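Long-range contacts in KauB (Pseudomonas aeruginosa PAO1, PDB 6B4R), which probably oxidises a broad range of aldehydes, aminoaldehydes among them, to the corresponding acids with a nicotinamide coenzyme: residues I164-F169 against V241-T246; V237-F242 against R263-A268; F277-D282 against V433-L438. All blocks are in the same frame, centred on the assembly; numbering follows the deposited sequence.

Interaction 1 of 3, residues I164-F169 against V241-T246. With TOE (2-[2-(2-methoxy-ethoxy)-ethoxy]-ethoxyl), chain H.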
loop_
_atom_site.group_PDB
_atom_site.type_symbol
_atom_site.label_atom_id
_atom_site.label_comp_id
_atom_site.label_asym_id
_atom_site.label_seq_id
_atom_site.Cartn_x
_atom_site.Cartn_y
_atom_site.Cartn_z
ATOM N N ILE A 164 10.893 3.645 -27.461
ATOM C CA ILE A 164 11.945 3.150 -28.340
ATOM C C ILE A 164 12.442 1.797 -27.835
ATOM O O ILE A 164 13.121 1.717 -26.812
ATOM C CB ILE A 164 13.123 4.143 -28.408
ATOM C CG1 ILE A 164 12.629 5.521 -28.850
ATOM C CG2 ILE A 164 14.208 3.635 -29.346
ATOM C CD1 ILE A 164 13.740 6.538 -29.029
ATOM N N VAL A 165 12.095 0.736 -28.557
ATOM C CA VAL A 165 12.377 -0.625 -28.109
ATOM C C VAL A 165 13.533 -1.268 -28.872
ATOM O O VAL A 165 13.733 -0.989 -30.053
ATOM C CB VAL A 165 11.118 -1.516 -28.213
ATOM C CG1 VAL A 165 10.041 -1.018 -27.261
ATOM C CG2 VAL A 165 10.601 -1.548 -29.637
ATOM N N PRO A 166 14.300 -2.139 -28.194
ATOM C CA PRO A 166 15.476 -2.776 -28.795
ATOM C C PRO A 166 15.116 -3.925 -29.730
ATOM O O PRO A 166 13.936 -4.216 -29.938
ATOM C CB PRO A 166 16.222 -3.320 -27.579
ATOM C CG PRO A 166 15.142 -3.649 -26.623
ATOM C CD PRO A 166 14.117 -2.558 -26.792
ATOM N N TRP A 167 16.141 -4.580 -30.268
ATOM C CA TRP A 167 15.955 -5.625 -31.264
ATOM C C TRP A 167 16.132 -7.036 -30.713
ATOM O O TRP A 167 15.837 -8.014 -31.401
ATOM C CB TRP A 167 16.911 -5.410 -32.441
ATOM C CG TRP A 167 18.340 -5.177 -32.038
ATOM C CD1 TRP A 167 18.992 -3.979 -31.997
ATOM C CD2 TRP A 167 19.294 -6.168 -31.628
ATOM N NE1 TRP A 167 20.292 -4.161 -31.587
ATOM C CE2 TRP A 167 20.502 -5.494 -31.354
ATOM C CE3 TRP A 167 19.246 -7.555 -31.466
ATOM C CZ2 TRP A 167 21.648 -6.161 -30.925
ATOM C CZ3 TRP A 167 20.383 -8.215 -31.039
ATOM C CH2 TRP A 167 21.568 -7.518 -30.776
ATOM N N ASN A 168 16.617 -7.145 -29.480
ATOM C CA ASN A 168 16.888 -8.455 -28.899
ATOM C C ASN A 168 15.625 -9.165 -28.410
ATOM O O ASN A 168 15.532 -10.391 -28.466
ATOM C CB ASN A 168 17.929 -8.354 -27.784
ATOM C CG ASN A 168 17.445 -7.540 -26.608
ATOM O OD1 ASN A 168 16.627 -6.636 -26.761
ATOM N ND2 ASN A 168 17.950 -7.858 -25.423
ATOM N N PHE A 169 14.660 -8.387 -27.927
ATOM C CA PHE A 169 13.337 -8.906 -27.589
ATOM C C PHE A 169 12.255 -7.955 -28.099
ATOM O O PHE A 169 11.534 -7.355 -27.305
ATOM C CB PHE A 169 13.188 -9.089 -26.075
ATOM C CG PHE A 169 14.057 -10.175 -25.500
ATOM C CD1 PHE A 169 13.625 -11.492 -25.483
ATOM C CD2 PHE A 169 15.302 -9.878 -24.965
ATOM C CE1 PHE A 169 14.422 -12.497 -24.951
ATOM C CE2 PHE A 169 16.104 -10.878 -24.431
ATOM C CZ PHE A 169 15.663 -12.189 -24.424
ATOM N N VAL A 241 10.233 6.464 -23.039
ATOM C CA VAL A 241 10.786 5.259 -22.431
ATOM C C VAL A 241 11.673 4.534 -23.435
ATOM O O VAL A 241 11.412 4.558 -24.637
ATOM C CB VAL A 241 9.687 4.322 -21.887
ATOM C CG1 VAL A 241 8.868 5.035 -20.820
ATOM C CG2 VAL A 241 8.793 3.828 -23.013
ATOM N N PHE A 242 12.730 3.896 -22.944
ATOM C CA PHE A 242 13.743 3.339 -23.830
ATOM C C PHE A 242 14.485 2.152 -23.219
ATOM O O PHE A 242 14.735 2.105 -22.014
ATOM C CB PHE A 242 14.728 4.443 -24.236
ATOM C CG PHE A 242 15.968 3.946 -24.928
ATOM C CD1 PHE A 242 15.970 3.704 -26.292
ATOM C CD2 PHE A 242 17.145 3.756 -24.218
ATOM C CE1 PHE A 242 17.114 3.263 -26.932
ATOM C CE2 PHE A 242 18.293 3.311 -24.853
ATOM C CZ PHE A 242 18.277 3.066 -26.213
ATOM N N THR A 243 14.818 1.190 -24.072
ATOM C CA THR A 243 15.673 0.077 -23.692
ATOM C C THR A 243 16.712 -0.126 -24.788
ATOM O O THR A 243 16.366 -0.306 -25.955
ATOM C CB THR A 243 14.874 -1.223 -23.498
ATOM O OG1 THR A 243 13.880 -1.031 -22.484
ATOM C CG2 THR A 243 15.801 -2.358 -23.090
ATOM N N GLY A 244 17.985 -0.080 -24.414
ATOM C CA GLY A 244 19.059 -0.229 -25.376
ATOM C C GLY A 244 20.426 -0.035 -24.754
ATOM O O GLY A 244 20.692 -0.511 -23.651
ATOM N N SER A 245 21.295 0.671 -25.468
ATOM C CA SER A 245 22.664 0.876 -25.016
ATOM C C SER A 245 22.789 2.108 -24.127
ATOM O O SER A 245 21.946 3.004 -24.163
ATOM C CB SER A 245 23.609 1.003 -26.212
ATOM O OG SER A 245 23.293 2.147 -26.987
ATOM N N THR A 246 23.855 2.142 -23.336
ATOM C CA THR A 246 24.138 3.260 -22.444
ATOM C C THR A 246 24.400 4.547 -23.222
ATOM O O THR A 246 23.950 5.624 -22.830
ATOM C CB THR A 246 25.345 2.939 -21.535
ATOM O OG1 THR A 246 24.985 1.895 -20.621
ATOM C CG2 THR A 246 25.779 4.161 -20.746
HETATM O "O2'" TOE H . 16.888 -7.204 -22.691
HETATM C "CA'" TOE H . 16.176 -6.960 -21.472
HETATM C "CB'" TOE H . 16.554 -8.021 -20.446
HETATM O "OC'" TOE H . 15.545 -9.028 -20.386
HETATM C "CD'" TOE H . 15.832 -9.983 -19.366
HETATM C "CE'" TOE H . 14.534 -10.587 -18.841
HETATM O "OF'" TOE H . 13.996 -11.501 -19.794
HETATM C "CG'" TOE H . 12.781 -12.081 -19.327
HETATM C "CH'" TOE H . 12.411 -13.270 -20.205
HETATM O "OI'" TOE H . 13.460 -14.235 -20.148
HETATM C "CK'" TOE H . 13.069 -15.485 -20.711
#
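Ile164 and Phe242 pair through their backbones near the C-terminal ends of two parallel strands of the Rossmann-like coenzyme domain, just before the segment 164-169 turns into the active-site pocket. Two nearly straight backbone bonds join the strands. Ile164 N donates to Val241 O at 3.0 Å, and Thr243 N reaches Ile164 O at 3.3 Å.

On one face of the sheet the two side chains cross at an angle: Ile164 sets its CG2 branch 3.5 Å from Phe242 CD1, while Ile164 CB lies at the ring edge, in the plane of the ring. With CG anti to the backbone N (chi1 169°), the CD1 edge of the phenyl group is carried to these isoleucine atoms, and a branched aliphatic next to a flat ring fills this buried layer well. Pro166 has no N-H to give Thr243 O, which lies 3.3 Å from Pro166 CD; the same CD is 3.6 Å from Thr243 CB. The hydroxyl of that threonine is held by Lys177.

Beyond the proline, Asn168 offers ND2 to O2' of the bound polyether at 3.0 Å (154°). The same amide nitrogen bonds Glu300 O and, weakly, the sulfinylated cysteine at position 302, a placement consistent with the oxyanion-hole asparagine of aldehyde dehydrogenases. Phe169 brings CD2 to 3.9 Å from O2' of the ligand and marks the N-cap of helix 170-183.

Helix 246-258 covers the face carrying Ile164 and Phe242, both of which touch its Leu252, whereas helix 170-183 meets Val165, Pro166 and Val241 through Ser174, Met173 and Lys177.

Interaction 2 of 3, residues V237-F242 against R263-A268; sequences VDTLVF and RVWLEA
Leu240 and Trp265 bond through their backbones at the middle of a parallel ladder that joins the two strands of a beta-alpha-beta unit, 239-243 and 263-267, in the Rossmann-like domain. The strand axes run 4.8 Å apart and only 5° from parallel. Leu240 N donates to Arg263 O at 2.9 Å, and its own carbonyl O accepts from Trp265 N at 3.0 Å. Phe242 repeats the pattern two residues on, taking Trp265 O with its N and receiving Glu267 N at its O, the latter at 2.8 Å. Glu267, the predicted active-site residue, is thus fixed by its main chain at the end of the strand.

Side chains alternate. Leu240, Phe242, Val264 and Leu266 form an apolar face, on which Leu266 bends CD2 back to 3.6 Å from Phe242 CB. Thr239, Val241, Arg263 and Trp265 share the other. There chi1 of -53° puts Trp265 CG anti to the carbonyl carbon, so that Thr239 CG2 meets the indole edge in plane, 3.8 Å from Trp265 CD1, while the six-membered ring extends away from the first strand. Val241 CG1 packs on Trp265 CB at 4.0 Å. Beta-branched residues suit these positions because branching at CB crowds the backbone into extended conformations.

Farther out, Leu252, Ala256 and Ala249 of helix 246-258 cover Phe242, Val264 and Leu266, the alanines being small enough for the helix to lie close. At the strand starts, Arg263 forms a salt bridge with Glu489 and Asp238 one with Arg67, while an aromatic side chain of a neighbouring chain packs on Trp265. On its other side strand 263-267 meets strand 474-475, where Asn475 OD1 accepts from Leu266 N and Asn475 ND2 donates to Val264 O.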
loop_
_atom_site.group_PDB
_atom_site.type_symbol
_atom_site.label_atom_id
_atom_site.label_comp_id
_atom_site.label_asym_id
_atom_site.label_seq_id
_atom_site.Cartn_x
_atom_site.Cartn_y
_atom_site.Cartn_z
ATOM N N VAL A 237 5.722 15.592 -26.723
ATOM C CA VAL A 237 5.864 14.253 -26.163
ATOM C C VAL A 237 6.132 14.360 -24.666
ATOM O O VAL A 237 7.135 14.939 -24.246
ATOM C CB VAL A 237 7.005 13.463 -26.834
ATOM C CG1 VAL A 237 7.291 12.180 -26.062
ATOM C CG2 VAL A 237 6.658 13.156 -28.287
ATOM N N ASP A 238 5.229 13.799 -23.866
ATOM C CA ASP A 238 5.288 13.949 -22.415
ATOM C C ASP A 238 6.300 13.023 -21.752
ATOM O O ASP A 238 6.918 13.383 -20.749
ATOM C CB ASP A 238 3.905 13.716 -21.804
ATOM C CG ASP A 238 2.895 14.750 -22.247
ATOM O OD1 ASP A 238 3.169 15.958 -22.080
ATOM O OD2 ASP A 238 1.833 14.352 -22.770
ATOM N N THR A 239 6.462 11.831 -22.315
ATOM C CA THR A 239 7.288 10.801 -21.700
ATOM C C THR A 239 7.992 9.957 -22.755
ATOM O O THR A 239 7.385 9.548 -23.745
ATOM C CB THR A 239 6.437 9.884 -20.785
ATOM O OG1 THR A 239 5.897 10.652 -19.702
ATOM C CG2 THR A 239 7.268 8.743 -20.219
ATOM N N LEU A 240 9.278 9.705 -22.534
ATOM C CA LEU A 240 10.071 8.861 -23.416
ATOM C C LEU A 240 10.607 7.672 -22.627
ATOM O O LEU A 240 11.343 7.846 -21.654
ATOM C CB LEU A 240 11.225 9.672 -24.018
ATOM C CG LEU A 240 12.170 9.052 -25.056
ATOM C CD1 LEU A 240 13.310 8.276 -24.408
ATOM C CD2 LEU A 240 11.406 8.166 -26.024
ATOM N N VAL A 241 10.233 6.464 -23.039
ATOM C CA VAL A 241 10.786 5.259 -22.431
ATOM C C VAL A 241 11.673 4.534 -23.435
ATOM O O VAL A 241 11.412 4.558 -24.637
ATOM C CB VAL A 241 9.687 4.322 -21.887
ATOM C CG1 VAL A 241 8.868 5.035 -20.820
ATOM C CG2 VAL A 241 8.793 3.828 -23.013
ATOM N N PHE A 242 12.730 3.896 -22.944
ATOM C CA PHE A 242 13.743 3.339 -23.830
ATOM C C PHE A 242 14.485 2.152 -23.219
ATOM O O PHE A 242 14.735 2.105 -22.014
ATOM C CB PHE A 242 14.728 4.443 -24.236
ATOM C CG PHE A 242 15.968 3.946 -24.928
ATOM C CD1 PHE A 242 15.970 3.704 -26.292
ATOM C CD2 PHE A 242 17.145 3.756 -24.218
ATOM C CE1 PHE A 242 17.114 3.263 -26.932
ATOM C CE2 PHE A 242 18.293 3.311 -24.853
ATOM C CZ PHE A 242 18.277 3.066 -26.213
ATOM N N ARG A 263 9.783 13.553 -19.275
ATOM C CA ARG A 263 10.228 12.474 -18.400
ATOM C C ARG A 263 10.947 11.420 -19.226
ATOM O O ARG A 263 10.499 11.061 -20.315
ATOM C CB ARG A 263 9.056 11.837 -17.650
ATOM C CG ARG A 263 8.451 12.709 -16.562
ATOM C CD ARG A 263 7.261 13.499 -17.076
ATOM N NE ARG A 263 6.655 14.306 -16.023
ATOM C CZ ARG A 263 6.968 15.575 -15.781
ATOM N NH1 ARG A 263 7.881 16.188 -16.526
ATOM N NH2 ARG A 263 6.366 16.231 -14.798
ATOM N N VAL A 264 12.070 10.934 -18.712
ATOM C CA VAL A 264 12.871 9.957 -19.433
ATOM C C VAL A 264 13.179 8.735 -18.576
ATOM O O VAL A 264 13.853 8.833 -17.552
ATOM C CB VAL A 264 14.186 10.577 -19.946
ATOM C CG1 VAL A 264 15.062 9.519 -20.566
ATOM C CG2 VAL A 264 13.894 11.664 -20.960
ATOM N N TRP A 265 12.673 7.584 -19.004
ATOM C CA TRP A 265 12.908 6.328 -18.307
ATOM C C TRP A 265 13.699 5.399 -19.215
ATOM O O TRP A 265 13.295 5.129 -20.345
ATOM C CB TRP A 265 11.580 5.692 -17.896
ATOM C CG TRP A 265 10.700 6.633 -17.129
ATOM C CD1 TRP A 265 9.683 7.397 -17.628
ATOM C CD2 TRP A 265 10.772 6.927 -15.728
ATOM N NE1 TRP A 265 9.114 8.141 -16.623
ATOM C CE2 TRP A 265 9.763 7.872 -15.447
ATOM C CE3 TRP A 265 11.588 6.481 -14.684
ATOM C CZ2 TRP A 265 9.549 8.377 -14.167
ATOM C CZ3 TRP A 265 11.373 6.984 -13.412
ATOM C CH2 TRP A 265 10.362 7.922 -13.166
ATOM N N LEU A 266 14.834 4.917 -18.722
ATOM C CA LEU A 266 15.762 4.174 -19.560
ATOM C C LEU A 266 16.195 2.848 -18.958
ATOM O O LEU A 266 16.295 2.706 -17.741
ATOM C CB LEU A 266 17.016 5.011 -19.805
ATOM C CG LEU A 266 16.825 6.435 -20.317
ATOM C CD1 LEU A 266 18.121 7.217 -20.185
ATOM C CD2 LEU A 266 16.356 6.420 -21.755
ATOM N N GLU A 267 16.467 1.883 -19.829
ATOM C CA GLU A 267 17.055 0.614 -19.425
ATOM C C GLU A 267 18.265 0.336 -20.311
ATOM O O GLU A 267 18.123 -0.152 -21.431
ATOM C CB GLU A 267 16.030 -0.517 -19.539
ATOM C CG GLU A 267 14.703 -0.217 -18.851
ATOM C CD GLU A 267 14.185 -1.388 -18.037
ATOM O OE1 GLU A 267 14.601 -2.534 -18.307
ATOM O OE2 GLU A 267 13.366 -1.159 -17.122
ATOM N N ALA A 268 19.454 0.660 -19.810
ATOM C CA ALA A 268 20.669 0.581 -20.612
ATOM C C ALA A 268 21.367 -0.775 -20.548
ATOM O O ALA A 268 20.748 -1.797 -20.251
ATOM C CB ALA A 268 21.629 1.702 -20.233
#

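Interaction 3 of 3, residues F277-D282 against V433-L438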
loop_
_atom_site.group_PDB
_atom_site.type_symbol
_atom_site.label_atom_id
_atom_site.label_comp_id
_atom_site.label_asym_id
_atom_site.label_seq_id
_atom_site.Cartn_x
_atom_site.Cartn_y
_atom_site.Cartn_z
ATOM N N PHE A 277 29.282 -19.703 -5.136
ATOM C CA PHE A 277 30.053 -20.049 -3.950
ATOM C C PHE A 277 30.291 -21.553 -3.857
ATOM O O PHE A 277 29.606 -22.346 -4.506
ATOM C CB PHE A 277 29.352 -19.545 -2.683
ATOM C CG PHE A 277 29.465 -18.059 -2.477
ATOM C CD1 PHE A 277 30.573 -17.516 -1.845
ATOM C CD2 PHE A 277 28.462 -17.205 -2.909
ATOM C CE1 PHE A 277 30.681 -16.150 -1.652
ATOM C CE2 PHE A 277 28.564 -15.837 -2.719
ATOM C CZ PHE A 277 29.675 -15.309 -2.089
ATOM N N ALA A 278 31.270 -21.936 -3.044
ATOM C CA ALA A 278 31.612 -23.341 -2.857
ATOM C C ALA A 278 30.439 -24.136 -2.288
ATOM O O ALA A 278 30.251 -25.304 -2.624
ATOM C CB ALA A 278 32.829 -23.471 -1.949
ATOM N N ASP A 279 29.651 -23.493 -1.431
ATOM C CA ASP A 279 28.552 -24.169 -0.748
ATOM C C ASP A 279 27.228 -24.092 -1.506
ATOM O O ASP A 279 26.158 -24.135 -0.898
ATOM C CB ASP A 279 28.382 -23.635 0.682
ATOM C CG ASP A 279 28.144 -22.127 0.733
ATOM O OD1 ASP A 279 27.962 -21.499 -0.331
ATOM O OD2 ASP A 279 28.129 -21.569 1.853
ATOM N N ALA A 280 27.304 -23.972 -2.828
ATOM C CA ALA A 280 26.104 -23.952 -3.660
ATOM C C ALA A 280 25.307 -25.248 -3.492
ATOM O O ALA A 280 25.890 -26.325 -3.385
ATOM C CB ALA A 280 26.479 -23.737 -5.118
ATOM N N PRO A 281 23.969 -25.143 -3.454
ATOM C CA PRO A 281 23.077 -26.295 -3.262
ATOM C C PRO A 281 23.323 -27.408 -4.280
ATOM O O PRO A 281 23.355 -28.582 -3.914
ATOM C CB PRO A 281 21.683 -25.695 -3.477
ATOM C CG PRO A 281 21.834 -24.263 -3.121
ATOM C CD PRO A 281 23.218 -23.881 -3.575
ATOM N N ASP A 282 23.497 -27.033 -5.542
ATOM C CA ASP A 282 23.739 -27.995 -6.611
ATOM C C ASP A 282 24.707 -27.393 -7.622
ATOM O O ASP A 282 24.326 -26.539 -8.424
ATOM C CB ASP A 282 22.419 -28.364 -7.296
ATOM C CG ASP A 282 22.560 -29.523 -8.275
ATOM O OD1 ASP A 282 23.690 -29.817 -8.717
ATOM O OD2 ASP A 282 21.527 -30.142 -8.608
ATOM N N VAL A 433 23.536 -15.070 -7.121
ATOM C CA VAL A 433 24.322 -15.680 -6.055
ATOM C C VAL A 433 23.887 -17.124 -5.828
ATOM O O VAL A 433 22.700 -17.408 -5.683
ATOM C CB VAL A 433 24.192 -14.895 -4.734
ATOM C CG1 VAL A 433 24.875 -15.642 -3.601
ATOM C CG2 VAL A 433 24.782 -13.505 -4.883
ATOM N N TRP A 434 24.855 -18.032 -5.808
ATOM C CA TRP A 434 24.580 -19.440 -5.552
ATOM C C TRP A 434 25.221 -19.883 -4.242
ATOM O O TRP A 434 26.445 -19.969 -4.133
ATOM C CB TRP A 434 25.071 -20.299 -6.717
ATOM C CG TRP A 434 24.374 -19.982 -8.008
ATOM C CD1 TRP A 434 24.598 -18.907 -8.817
ATOM C CD2 TRP A 434 23.334 -20.746 -8.633
ATOM N NE1 TRP A 434 23.761 -18.953 -9.907
ATOM C CE2 TRP A 434 22.978 -20.073 -9.818
ATOM C CE3 TRP A 434 22.672 -21.932 -8.306
ATOM C CZ2 TRP A 434 21.989 -20.548 -10.677
ATOM C CZ3 TRP A 434 21.691 -22.402 -9.159
ATOM C CH2 TRP A 434 21.359 -21.711 -10.331
ATOM N N THR A 435 24.382 -20.149 -3.247
ATOM C CA THR A 435 24.840 -20.587 -1.936
ATOM C C THR A 435 23.677 -21.207 -1.173
ATOM O O THR A 435 22.516 -20.902 -1.441
ATOM C CB THR A 435 25.433 -19.418 -1.118
ATOM O OG1 THR A 435 25.842 -19.884 0.175
ATOM C CG2 THR A 435 24.413 -18.313 -0.943
ATOM N N SER A 436 23.994 -22.086 -0.228
ATOM C CA SER A 436 22.973 -22.739 0.579
ATOM C C SER A 436 22.891 -22.104 1.961
ATOM O O SER A 436 21.999 -22.421 2.748
ATOM C CB SER A 436 23.267 -24.233 0.706
ATOM O OG SER A 436 24.488 -24.452 1.389
ATOM N N ASN A 437 23.825 -21.203 2.244
ATOM C CA ASN A 437 23.885 -20.535 3.537
ATOM C C ASN A 437 22.881 -19.390 3.647
ATOM O O ASN A 437 22.834 -18.512 2.787
ATOM C CB ASN A 437 25.302 -20.024 3.805
ATOM C CG ASN A 437 25.457 -19.445 5.196
ATOM O OD1 ASN A 437 25.315 -18.238 5.403
ATOM N ND2 ASN A 437 25.739 -20.308 6.164
ATOM N N LEU A 438 22.086 -19.404 4.713
ATOM C CA LEU A 438 21.044 -18.400 4.921
ATOM C C LEU A 438 21.606 -16.980 5.014
ATOM O O LEU A 438 21.193 -16.091 4.267
ATOM C CB LEU A 438 20.232 -18.723 6.177
ATOM C CG LEU A 438 19.146 -17.713 6.556
ATOM C CD1 LEU A 438 18.068 -17.663 5.487
ATOM C CD2 LEU A 438 18.545 -18.037 7.913
#
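Phe277 turns the edge of its ring to Trp434 and Val433. Trp434 O lies at that edge in the ring plane, and Val433 CG1 approaches it 3.8 Å from Phe277 CE2. Thr435 CB comes in obliquely, and Phe412 meets the same phenyl group edge-to-face. The Trp434 side chain touches Ala286 and Ala289 of helix 283-295, whose small side chains let the helix come near, while Trp434 CB touches Ala280 CB at 4.0 Å. The third flat group, the Asp279 carboxylate, is approached by Thr435 OG1 from above its plane, 43° out of it.

Backbone bonding starts with Phe277 N, which donates to Trp434 O at 3.0 Å and prolongs the parallel pairing of strands 273-276 and 430-434. A type I turn, Phe277 to Ala280, then brings Asp279 over the end of the second strand. Asp279 CG sits between backbone N and carbonyl carbon (chi1 57°), which lays the side chain alongside Thr435, pointing the same way. Thr435 OG1 donates to Asp279 OD1 at 2.7 Å and accepts from Asn437 N at 3.2 Å, an ST turn. Ser436 grips Asp279 O twice, with OG at 2.8 Å and, weakly, with N at 3.1 Å. Pro281 closes the loop, its CD 3.6 Å from Thr435 C. Both segments then enter helices, with Asp282 and Asn437 as N-caps whose short polar side chains reach first-turn N-H groups: Asp282 OD1 bonds Ala285 N, and Asn437 OD1 bonds Lys440 N. Ser436 and Asn437 also pack against Asn437 and Ser436 of a second subunit.

Since Thr435 spends its proton on Asp279, and Lys440 pairs with Asp279 OD2, the carboxylate is probably ionised, a charge that would help hold the loop against the start of helix 438-447.

In the fold
From the N terminus, interaction 1 comes first: it closes a loop of 71 residues, rich in helix, by returning the chain from 164-169 to strand 239-243. Interaction 2 begins on that same strand, sharing Val241 and Phe242, and closes the much shorter excursion through helix 246-258. Strand 239-243 therefore lies between strands 149-164 and 263-267, and the two contacts, 11 Å apart between centres, belong to one sheet. Interaction 3 follows in series, with neither nesting nor crossing. It closes 150 residues within the second sheet, in the catalytic domain, and its nearest atoms stay about 17 Å from interaction 1 and 19 Å from interaction 2.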